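Long-range contacts in SusD superfamily protein (Bacteroides thetaiotaomicron VPI-5482, PDB 3HDX), which probably binds polysaccharide at the outer membrane of the bacterium, as expected of a SusD homologue in carbohydrate metabolism: residues Asn195-Tyr200 with Ser220-Asp225; Gly255-Gly260 with Ser357-Arg362; Arg379-Val384 with Val399-Asp404. All coordinates share one frame; numbering follows the deposited sequence. Where two conformers were deposited one is given.

Overall arrangement
Contact 2, between 255-260 and 357-362, is the buried one, its centre about 8 Å from the centre of the chain; contact 1 lies about 15 Å out and contact 3 about 28 Å out, both only partly buried. The outer two join helical segments through apolar and aromatic side chains, whereas contact 2 pairs two short strands by backbone hydrogen bonds. Contacts 1 and 2 touch: the capping serine of contact 1, Ser198, bonds through OG to Ile258 O of contact 2. Helix 363-376 borders all three, receiving side chains from 220-225, from both segments of contact 2 (Ile258 and Thr361) and from 379-384, although contact 3 touches neither of the others.

Contact 1. Residues Asn195-Tyr200 with Ser220-Asp225; sequences NKLSAY and SAFIID
Tyr200 and Phe222 meet obliquely between two nearly antiparallel helices, their ring planes turned 33° from each other and their centroids 4.5 Å apart. The overlap is partial: CD2 of Phe222 lies over the outer part of one tyrosine face, while CZ of Tyr200 lies over the outer part of one phenylalanine face. The closest carbons are Tyr200 CE2 and Phe222 CE2, at 3.5 Å. Phe222 has CG anti to its backbone N (chi1 -170°), which carries the ring across to the other helix. Leu197 approaches this ring from another direction. Its CD2 sits at the ring edge, near the plane, 3.9 Å from Phe222 CE2, and the two side chains run roughly at right angles. The other leucine branch, CD1, rests against the backbone carbonyl of Ile223.

Ile223 packs against the base of the tyrosine through its longer branch. CG1 lies 3.7 Å from Tyr200 CB, and CD1 reaches past it to 3.6 Å from the carbonyl carbon Tyr200 C. The side chain thus lies against the tyrosine's backbone and CB, while Phe222 takes the ring. The segment axes approach to 9.6 Å, with directions 154° apart.

The start of helix 196-209 is fixed by a capping box. Asn195 OD1 accepts from Ser198 N at 3.0 Å, with the donor above the carbonyl plane, and Asn195 N returns a bond to Ser198 OG at 2.9 Å. Such an antiparallel helical hairpin is consistent with the TPR clan to which the family is assigned. Helix 152-169 packs on Ala199 and Tyr200, and helix 363-376 on Ser220, Ala221 and Ile224; Ser198 OG also bonds Ile258 O, tying the cap to the strand 259-261 region.

Contact 2. Residues Gly255-Gly260 with Ser357-Arg362; sequences GSRILG and SIVFTR. With EDO (1,2-ethanediol), chain I.
Leu259 and Thr361 form the antiparallel hydrogen-bonded pair of a two-stranded ladder, with Thr361 N donating to Leu259 O at 3.2 Å in the carbonyl plane. Ile258 and Leu259 both face Thr361, a classic beta bulge, and their two N-H groups converge weakly on Thr361 O. Packing is tightest at Gly260, whose CA lies 3.0 Å from Ile358 O. Thr361 CG2 sits 3.8 Å from Leu259 CB, and Leu259 CD2 rests against Phe360 CB.

Buried Arg257, bent at chi3 (-65°), crosses Val359 at about a right angle, with CD 3.7 Å from Val359 CG2. Ser357 OG, hydrogen-bonded to Asn262 OD1, lies over one guanidinium face; NH1 bonds Leu246 O, and NH2 bonds Ser249 O and Gly191 O.

The looser side is the outer edge of 257-260, away from the partner strand, where Gly260 is partly exposed. An ethanediol, probably from the crystallisation liquor, spans it: O2 donates to Arg257 O, while O1 accepts from Gly260 N at 2.9 Å and donates to Gly260 O at 3.1 Å.

Helix 196-209 packs on Leu259 and Thr361, helix 34-41 on Ile358, and helix 363-376 follows directly from Arg362, its N-cap residue.

Contact 3. Residues Arg379-Val384 with Val399-Asp404; sequences RSTEAV and VSFKKD
Phe401 turns one face of its ring to Ser380, whose CB stands over it 3.8 Å from the ring centroid and 29° off the normal, a CH-pi contact. The serine is displaced toward the far end of the ring, with CB 3.3 Å from Phe401 CZ. Thr381 OG1 and Val384 CG2 approach the same ring obliquely; Thr381 OG1 lies 3.9 Å from Phe401 CD2. The first torsion of the phenylalanine, -167°, swings its ring away from the backbone N and out from the first turn of its short helix to the opening turn of helix 380-391.

Val384, one turn further on, divides its branches between two neighbours. CG2 lies 3.9 Å from Phe401 CB, at the root of the aromatic side chain, and CG1 presses on the backbone carbonyl Val399 O at 3.3 Å. The latter methyl also comes near Val399 CG2.

Each segment also carries polar bonds of its own near its helix start. Off the contact, Arg379 grips Glu382 side-on in a salt bridge, the acid tilted against the guanidinium: NH2 meets OE1 on its syn side at 2.8 Å, NE meets OE2 from above the carboxylate plane. In the other segment, Ser400, at the N-cap position, donates its backbone N-H to the anti lone pair of Asp404 OD2, and Arg397 forms a salt bridge with Asp404 OD1.

The contact thus joins helix 380-391 to the short helix 401-405 that follows it, near the periphery of the chain. Leu412 of helix 409-423 packs on Ser380, Val384 and Phe401 alike, while helix 363-376 meets Ser380 and Ala383 through Cys375.

Contact 1. Residues Asn195-Tyr200 with Ser220-Asp225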
loop_
_atom_site.group_PDB
_atom_site.type_symbol
_atom_site.label_atom_id
_atom_site.label_comp_id
_atom_site.label_asym_id
_atom_site.label_seq_id
_atom_site.Cartn_x
_atom_site.Cartn_y
_atom_site.Cartn_z
ATOM N N ASN A 195 -11.307 7.133 4.806
ATOM C CA ASN A 195 -12.518 7.778 4.316
ATOM C C ASN A 195 -13.209 6.882 3.300
ATOM O O ASN A 195 -12.741 5.767 2.979
ATOM C CB ASN A 195 -12.156 9.181 3.774
ATOM C CG ASN A 195 -11.235 9.134 2.551
ATOM O OD1 ASN A 195 -11.596 8.550 1.536
ATOM N ND2 ASN A 195 -10.060 9.775 2.646
ATOM N N LYS A 196 -14.334 7.348 2.775
ATOM C CA LYS A 196 -15.117 6.522 1.858
ATOM C C LYS A 196 -14.276 6.080 0.643
ATOM O O LYS A 196 -14.382 4.914 0.189
ATOM C CB LYS A 196 -16.358 7.244 1.379
ATOM C CG LYS A 196 -17.410 6.359 0.730
ATOM C CD LYS A 196 -18.518 7.143 0.015
ATOM C CE LYS A 196 -19.406 8.021 0.879
ATOM N NZ LYS A 196 -20.169 7.181 1.879
ATOM N N LEU A 197 -13.467 7.004 0.102
ATOM C CA LEU A 197 -12.622 6.682 -1.057
ATOM C C LEU A 197 -11.474 5.736 -0.705
ATOM O O LEU A 197 -11.053 4.917 -1.548
ATOM C CB LEU A 197 -12.162 7.915 -1.810
ATOM C CG LEU A 197 -13.303 8.783 -2.358
ATOM C CD1 LEU A 197 -12.728 9.956 -3.251
ATOM C CD2 LEU A 197 -14.342 7.904 -3.157
ATOM N N SER A 198 -10.982 5.820 0.539
ATOM C CA SER A 198 -9.993 4.828 1.018
ATOM C C SER A 198 -10.580 3.418 0.826
ATOM O O SER A 198 -9.934 2.518 0.282
ATOM C CB SER A 198 -9.679 5.041 2.503
ATOM O OG SER A 198 -9.364 6.390 2.802
ATOM N N ALA A 199 -11.828 3.224 1.251
ATOM C CA ALA A 199 -12.496 1.897 1.109
ATOM C C ALA A 199 -12.647 1.499 -0.351
ATOM O O ALA A 199 -12.371 0.358 -0.731
ATOM C CB ALA A 199 -13.849 1.877 1.837
ATOM N N TYR A 200 -13.104 2.446 -1.179
ATOM C CA TYR A 200 -13.187 2.175 -2.629
ATOM C C TYR A 200 -11.841 1.786 -3.241
ATOM O O TYR A 200 -11.808 0.960 -4.155
ATOM C CB TYR A 200 -13.830 3.328 -3.407
ATOM C CG TYR A 200 -15.345 3.355 -3.387
ATOM C CD1 TYR A 200 -16.072 2.414 -4.089
ATOM C CD2 TYR A 200 -16.041 4.306 -2.663
ATOM C CE1 TYR A 200 -17.462 2.430 -4.101
ATOM C CE2 TYR A 200 -17.445 4.362 -2.699
ATOM C CZ TYR A 200 -18.148 3.423 -3.393
ATOM O OH TYR A 200 -19.510 3.422 -3.419
ATOM N N SER A 220 -12.271 2.445 -9.584
ATOM C CA SER A 220 -11.218 3.439 -9.839
ATOM C C SER A 220 -11.856 4.723 -10.389
ATOM O O SER A 220 -11.494 5.846 -9.998
ATOM C CB SER A 220 -10.181 2.885 -10.829
ATOM O OG SER A 220 -9.508 1.748 -10.319
ATOM N N ALA A 221 -12.812 4.557 -11.308
ATOM C CA ALA A 221 -13.556 5.700 -11.881
ATOM C C ALA A 221 -14.268 6.488 -10.784
ATOM O O ALA A 221 -14.200 7.703 -10.723
ATOM C CB ALA A 221 -14.555 5.220 -12.958
ATOM N N PHE A 222 -14.884 5.780 -9.858
ATOM C CA PHE A 222 -15.634 6.430 -8.789
ATOM C C PHE A 222 -14.690 7.293 -7.948
ATOM O O PHE A 222 -14.991 8.428 -7.592
ATOM C CB PHE A 222 -16.366 5.409 -7.910
ATOM C CG PHE A 222 -17.316 6.028 -6.955
ATOM C CD1 PHE A 222 -18.633 6.258 -7.345
ATOM C CD2 PHE A 222 -16.905 6.433 -5.699
ATOM C CE1 PHE A 222 -19.541 6.896 -6.468
ATOM C CE2 PHE A 222 -17.774 7.110 -4.820
ATOM C CZ PHE A 222 -19.116 7.314 -5.209
ATOM N N ILE A 223 -13.528 6.739 -7.632
ATOM C CA ILE A 223 -12.521 7.467 -6.873
ATOM C C ILE A 223 -12.056 8.751 -7.565
ATOM O O ILE A 223 -12.034 9.832 -6.973
ATOM C CB ILE A 223 -11.296 6.557 -6.538
ATOM C CG1 ILE A 223 -11.712 5.396 -5.638
ATOM C CG2 ILE A 223 -10.193 7.370 -5.864
ATOM C CD1 ILE A 223 -10.724 4.214 -5.710
ATOM N N ILE A 224 -11.700 8.614 -8.839
ATOM C CA ILE A 224 -11.236 9.746 -9.628
ATOM C C ILE A 224 -12.301 10.825 -9.713
ATOM O O ILE A 224 -12.006 12.030 -9.540
ATOM C CB ILE A 224 -10.825 9.280 -11.049
ATOM C CG1 ILE A 224 -9.550 8.418 -10.954
ATOM C CG2 ILE A 224 -10.598 10.474 -11.996
ATOM C CD1 ILE A 224 -9.274 7.506 -12.143
ATOM N N ASP A 225 -13.536 10.379 -9.924
ATOM C CA ASP A 225 -14.655 11.313 -10.086
ATOM C C ASP A 225 -15.085 11.980 -8.789
ATOM O O ASP A 225 -15.773 12.977 -8.858
ATOM C CB ASP A 225 -15.826 10.645 -10.792
ATOM C CG ASP A 225 -15.507 10.246 -12.232
ATOM O OD1 ASP A 225 -14.588 10.865 -12.841
ATOM O OD2 ASP A 225 -16.182 9.309 -12.732
#

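Contact 2. Residues Gly255-Gly260 with Ser357-Arg362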
loop_
_atom_site.group_PDB
_atom_site.type_symbol
_atom_site.label_atom_id
_atom_site.label_comp_id
_atom_site.label_asym_id
_atom_site.label_seq_id
_atom_site.Cartn_x
_atom_site.Cartn_y
_atom_site.Cartn_z
ATOM N N GLY A 255 -4.307 15.455 2.084
ATOM C CA GLY A 255 -5.534 14.870 1.566
ATOM C C GLY A 255 -5.332 13.980 0.338
ATOM O O GLY A 255 -6.183 13.149 0.010
ATOM N N SER A 256 -4.201 14.170 -0.332
ATOM C CA SER A 256 -3.843 13.367 -1.480
ATOM C C SER A 256 -3.379 11.954 -1.133
ATOM O O SER A 256 -3.254 11.106 -2.041
ATOM C CB SER A 256 -2.848 14.116 -2.361
ATOM O OG SER A 256 -3.444 15.312 -2.892
ATOM N N ARG A 257 -3.159 11.691 0.157
ATOM C CA ARG A 257 -2.933 10.294 0.634
ATOM C C ARG A 257 -4.333 9.683 0.755
ATOM O O ARG A 257 -5.010 9.862 1.775
ATOM C CB ARG A 257 -2.172 10.247 1.932
ATOM C CG ARG A 257 -0.808 10.854 1.898
ATOM C CD ARG A 257 -0.022 10.501 3.140
ATOM N NE ARG A 257 -0.607 11.077 4.352
ATOM C CZ ARG A 257 -0.270 12.232 4.948
ATOM N NH1 ARG A 257 0.646 13.068 4.440
ATOM N NH2 ARG A 257 -0.886 12.586 6.074
ATOM N N ILE A 258 -4.804 9.047 -0.314
ATOM C CA ILE A 258 -6.154 8.458 -0.337
ATOM C C ILE A 258 -6.286 7.382 0.752
ATOM O O ILE A 258 -7.330 7.306 1.404
ATOM C CB ILE A 258 -6.517 7.933 -1.732
ATOM C CG1 ILE A 258 -6.594 9.097 -2.713
ATOM C CG2 ILE A 258 -7.876 7.128 -1.715
ATOM C CD1 ILE A 258 -6.800 8.664 -4.153
ATOM N N LEU A 259 -5.227 6.589 0.915
ATOM C CA LEU A 259 -5.116 5.612 2.009
ATOM C C LEU A 259 -3.663 5.563 2.444
ATOM O O LEU A 259 -2.760 5.291 1.621
ATOM C CB LEU A 259 -5.622 4.222 1.574
ATOM C CG LEU A 259 -5.937 3.195 2.679
ATOM C CD1 LEU A 259 -6.749 2.050 2.049
ATOM C CD2 LEU A 259 -4.745 2.640 3.388
ATOM N N GLY A 260 -3.421 5.835 3.716
ATOM C CA GLY A 260 -2.075 5.758 4.248
ATOM C C GLY A 260 -2.073 5.703 5.750
ATOM O O GLY A 260 -3.145 5.705 6.360
ATOM N N SER A 357 5.099 8.858 6.171
ATOM C CA SER A 357 3.872 8.081 6.148
ATOM C C SER A 357 3.997 6.972 5.113
ATOM O O SER A 357 4.677 7.125 4.083
ATOM C CB SER A 357 2.672 8.928 5.702
ATOM O OG SER A 357 2.351 9.977 6.580
ATOM N N ILE A 358 3.323 5.866 5.405
ATOM C CA ILE A 358 3.031 4.859 4.401
ATOM C C ILE A 358 1.913 5.438 3.513
ATOM O O ILE A 358 0.886 5.943 4.026
ATOM C CB ILE A 358 2.581 3.536 5.039
ATOM C CG1 ILE A 358 3.706 2.883 5.824
ATOM C CG2 ILE A 358 2.010 2.573 3.956
ATOM C CD1 ILE A 358 3.218 1.821 6.791
ATOM N N VAL A 359 2.130 5.412 2.196
ATOM C CA VAL A 359 1.119 5.846 1.231
ATOM C C VAL A 359 0.711 4.625 0.435
ATOM O O VAL A 359 1.418 4.188 -0.482
ATOM C CB VAL A 359 1.592 6.967 0.337
ATOM C CG1 VAL A 359 0.491 7.324 -0.694
ATOM C CG2 VAL A 359 2.050 8.206 1.196
ATOM N N PHE A 360 -0.409 4.020 0.844
ATOM C CA PHE A 360 -0.892 2.865 0.133
ATOM C C PHE A 360 -1.340 3.236 -1.265
ATOM O O PHE A 360 -1.030 2.530 -2.212
ATOM C CB PHE A 360 -1.978 2.127 0.908
ATOM C CG PHE A 360 -2.547 0.972 0.160
ATOM C CD1 PHE A 360 -1.849 -0.238 0.053
ATOM C CD2 PHE A 360 -3.749 1.089 -0.514
ATOM C CE1 PHE A 360 -2.415 -1.316 -0.697
ATOM C CE2 PHE A 360 -4.270 0.018 -1.236
ATOM C CZ PHE A 360 -3.591 -1.144 -1.342
ATOM N N THR A 361 -2.101 4.326 -1.369
ATOM C CA THR A 361 -2.583 4.803 -2.649
ATOM C C THR A 361 -2.811 6.301 -2.658
ATOM O O THR A 361 -2.926 6.973 -1.632
ATOM C CB THR A 361 -3.857 4.051 -3.098
ATOM O OG1 THR A 361 -4.150 4.349 -4.477
ATOM C CG2 THR A 361 -5.070 4.354 -2.221
ATOM N N ARG A 362 -2.871 6.789 -3.874
ATOM C CA ARG A 362 -3.016 8.175 -4.237
ATOM C C ARG A 362 -3.570 8.213 -5.662
ATOM O O ARG A 362 -3.612 7.186 -6.356
ATOM C CB ARG A 362 -1.685 8.932 -4.115
ATOM C CG ARG A 362 -0.517 8.325 -4.905
ATOM C CD ARG A 362 0.786 8.999 -4.441
ATOM N NE ARG A 362 1.998 8.472 -5.086
ATOM C CZ ARG A 362 2.521 8.937 -6.218
ATOM N NH1 ARG A 362 1.917 9.871 -6.931
ATOM N NH2 ARG A 362 3.649 8.425 -6.668
HETATM C C1 EDO I . -6.074 7.398 5.722
HETATM O O1 EDO I . -5.942 6.157 5.120
HETATM C C2 EDO I . -6.066 8.496 4.719
HETATM O O2 EDO I . -4.723 8.694 4.265
#

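Contact 3. Residues Arg379-Val384 with Val399-Asp404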
loop_
_atom_site.group_PDB
_atom_site.type_symbol
_atom_site.label_atom_id
_atom_site.label_comp_id
_atom_site.label_asym_id
_atom_site.label_seq_id
_atom_site.Cartn_x
_atom_site.Cartn_y
_atom_site.Cartn_z
ATOM N N ARG A 379 -10.359 -1.967 -24.047
ATOM C CA ARG A 379 -10.693 -0.562 -24.225
ATOM C C ARG A 379 -9.414 0.278 -24.131
ATOM O O ARG A 379 -9.340 1.296 -23.498
ATOM C CB ARG A 379 -11.778 -0.155 -23.238
ATOM C CG ARG A 379 -13.101 -0.855 -23.549
ATOM C CD ARG A 379 -14.075 -0.793 -22.361
ATOM N NE ARG A 379 -14.337 0.577 -21.971
ATOM C CZ ARG A 379 -14.968 0.943 -20.849
ATOM N NH1 ARG A 379 -15.407 0.029 -19.979
ATOM N NH2 ARG A 379 -15.130 2.222 -20.569
ATOM N N SER A 380 -8.395 -0.176 -24.861
ATOM C CA SER A 380 -7.073 0.467 -24.864
ATOM C C SER A 380 -7.052 1.923 -25.270
ATOM O O SER A 380 -6.307 2.684 -24.699
ATOM C CB SER A 380 -6.109 -0.355 -25.729
ATOM O OG SER A 380 -6.052 -1.651 -25.204
ATOM N N THR A 381 -7.888 2.334 -26.244
ATOM C CA THR A 381 -7.928 3.721 -26.656
ATOM C C THR A 381 -8.302 4.623 -25.474
ATOM O O THR A 381 -7.733 5.666 -25.282
ATOM C CB THR A 381 -8.894 3.911 -27.868
ATOM O OG1 THR A 381 -8.650 2.872 -28.843
ATOM C CG2 THR A 381 -8.685 5.259 -28.469
ATOM N N GLU A 382 -9.254 4.171 -24.658
ATOM C CA GLU A 382 -9.636 4.925 -23.471
ATOM C C GLU A 382 -8.536 4.928 -22.386
ATOM O O GLU A 382 -8.381 5.909 -21.662
ATOM C CB GLU A 382 -10.940 4.359 -22.909
ATOM C CG GLU A 382 -12.142 4.483 -23.865
ATOM C CD GLU A 382 -13.318 3.677 -23.380
ATOM O OE1 GLU A 382 -13.755 4.029 -22.275
ATOM O OE2 GLU A 382 -13.738 2.692 -24.040
ATOM N N ALA A 383 -7.753 3.848 -22.291
ATOM C CA ALA A 383 -6.685 3.763 -21.306
ATOM C C ALA A 383 -5.622 4.840 -21.501
ATOM O O ALA A 383 -5.047 5.361 -20.525
ATOM C CB ALA A 383 -6.031 2.376 -21.366
ATOM N N VAL A 384 -5.368 5.180 -22.770
ATOM C CA VAL A 384 -4.300 6.126 -23.114
ATOM C C VAL A 384 -4.499 7.472 -22.463
ATOM O O VAL A 384 -3.523 8.053 -21.973
ATOM C CB VAL A 384 -4.119 6.249 -24.672
ATOM C CG1 VAL A 384 -3.189 7.403 -25.038
ATOM C CG2 VAL A 384 -3.609 4.924 -25.268
ATOM N N VAL A 399 1.328 10.291 -25.424
ATOM C CA VAL A 399 1.407 9.185 -26.338
ATOM C C VAL A 399 0.043 8.907 -26.959
ATOM O O VAL A 399 -0.981 9.360 -26.461
ATOM C CB VAL A 399 1.991 7.907 -25.702
ATOM C CG1 VAL A 399 3.488 8.136 -25.325
ATOM C CG2 VAL A 399 1.135 7.458 -24.463
ATOM N N SER A 400 0.074 8.186 -28.080
ATOM C CA SER A 400 -1.152 7.780 -28.760
ATOM C C SER A 400 -1.071 6.304 -29.112
ATOM O O SER A 400 -0.007 5.738 -29.411
ATOM C CB SER A 400 -1.437 8.663 -29.970
ATOM O OG SER A 400 -0.449 8.451 -30.938
ATOM N N PHE A 401 -2.229 5.655 -29.082
ATOM C CA PHE A 401 -2.291 4.204 -29.262
ATOM C C PHE A 401 -1.717 3.718 -30.617
ATOM O O PHE A 401 -0.914 2.776 -30.637
ATOM C CB PHE A 401 -3.733 3.718 -28.984
ATOM C CG PHE A 401 -3.891 2.229 -28.840
ATOM C CD1 PHE A 401 -2.964 1.453 -28.119
ATOM C CD2 PHE A 401 -5.026 1.582 -29.349
ATOM C CE1 PHE A 401 -3.129 0.087 -27.971
ATOM C CE2 PHE A 401 -5.207 0.184 -29.147
ATOM C CZ PHE A 401 -4.262 -0.543 -28.466
ATOM N N LYS A 402 -2.089 4.388 -31.719
ATOM C CA LYS A 402 -1.586 3.957 -33.039
ATOM C C LYS A 402 -0.133 4.300 -33.275
ATOM O O LYS A 402 0.695 3.407 -33.528
ATOM C CB LYS A 402 -2.474 4.506 -34.166
ATOM C CG LYS A 402 -2.087 4.025 -35.540
ATOM C CD LYS A 402 -3.092 4.556 -36.574
ATOM C CE LYS A 402 -2.608 4.303 -37.989
ATOM N NZ LYS A 402 -2.235 2.871 -38.272
ATOM N N LYS A 403 0.200 5.576 -33.130
ATOM C CA LYS A 403 1.569 6.054 -33.400
ATOM C C LYS A 403 2.619 5.427 -32.496
ATOM O O LYS A 403 3.694 5.040 -32.981
ATOM C CB LYS A 403 1.641 7.576 -33.293
ATOM C CG LYS A 403 2.977 8.212 -33.687
ATOM C CD LYS A 403 2.942 9.715 -33.452
ATOM C CE LYS A 403 2.783 9.982 -31.959
ATOM N NZ LYS A 403 2.715 11.417 -31.593
ATOM N N ASP A 404 2.307 5.319 -31.193
ATOM C CA ASP A 404 3.316 4.843 -30.214
ATOM C C ASP A 404 3.249 3.377 -29.834
ATOM O O ASP A 404 4.273 2.822 -29.380
ATOM C CB ASP A 404 3.272 5.739 -28.988
ATOM C CG ASP A 404 3.536 7.165 -29.342
ATOM O OD1 ASP A 404 4.567 7.393 -30.014
ATOM O OD2 ASP A 404 2.798 8.073 -28.952
#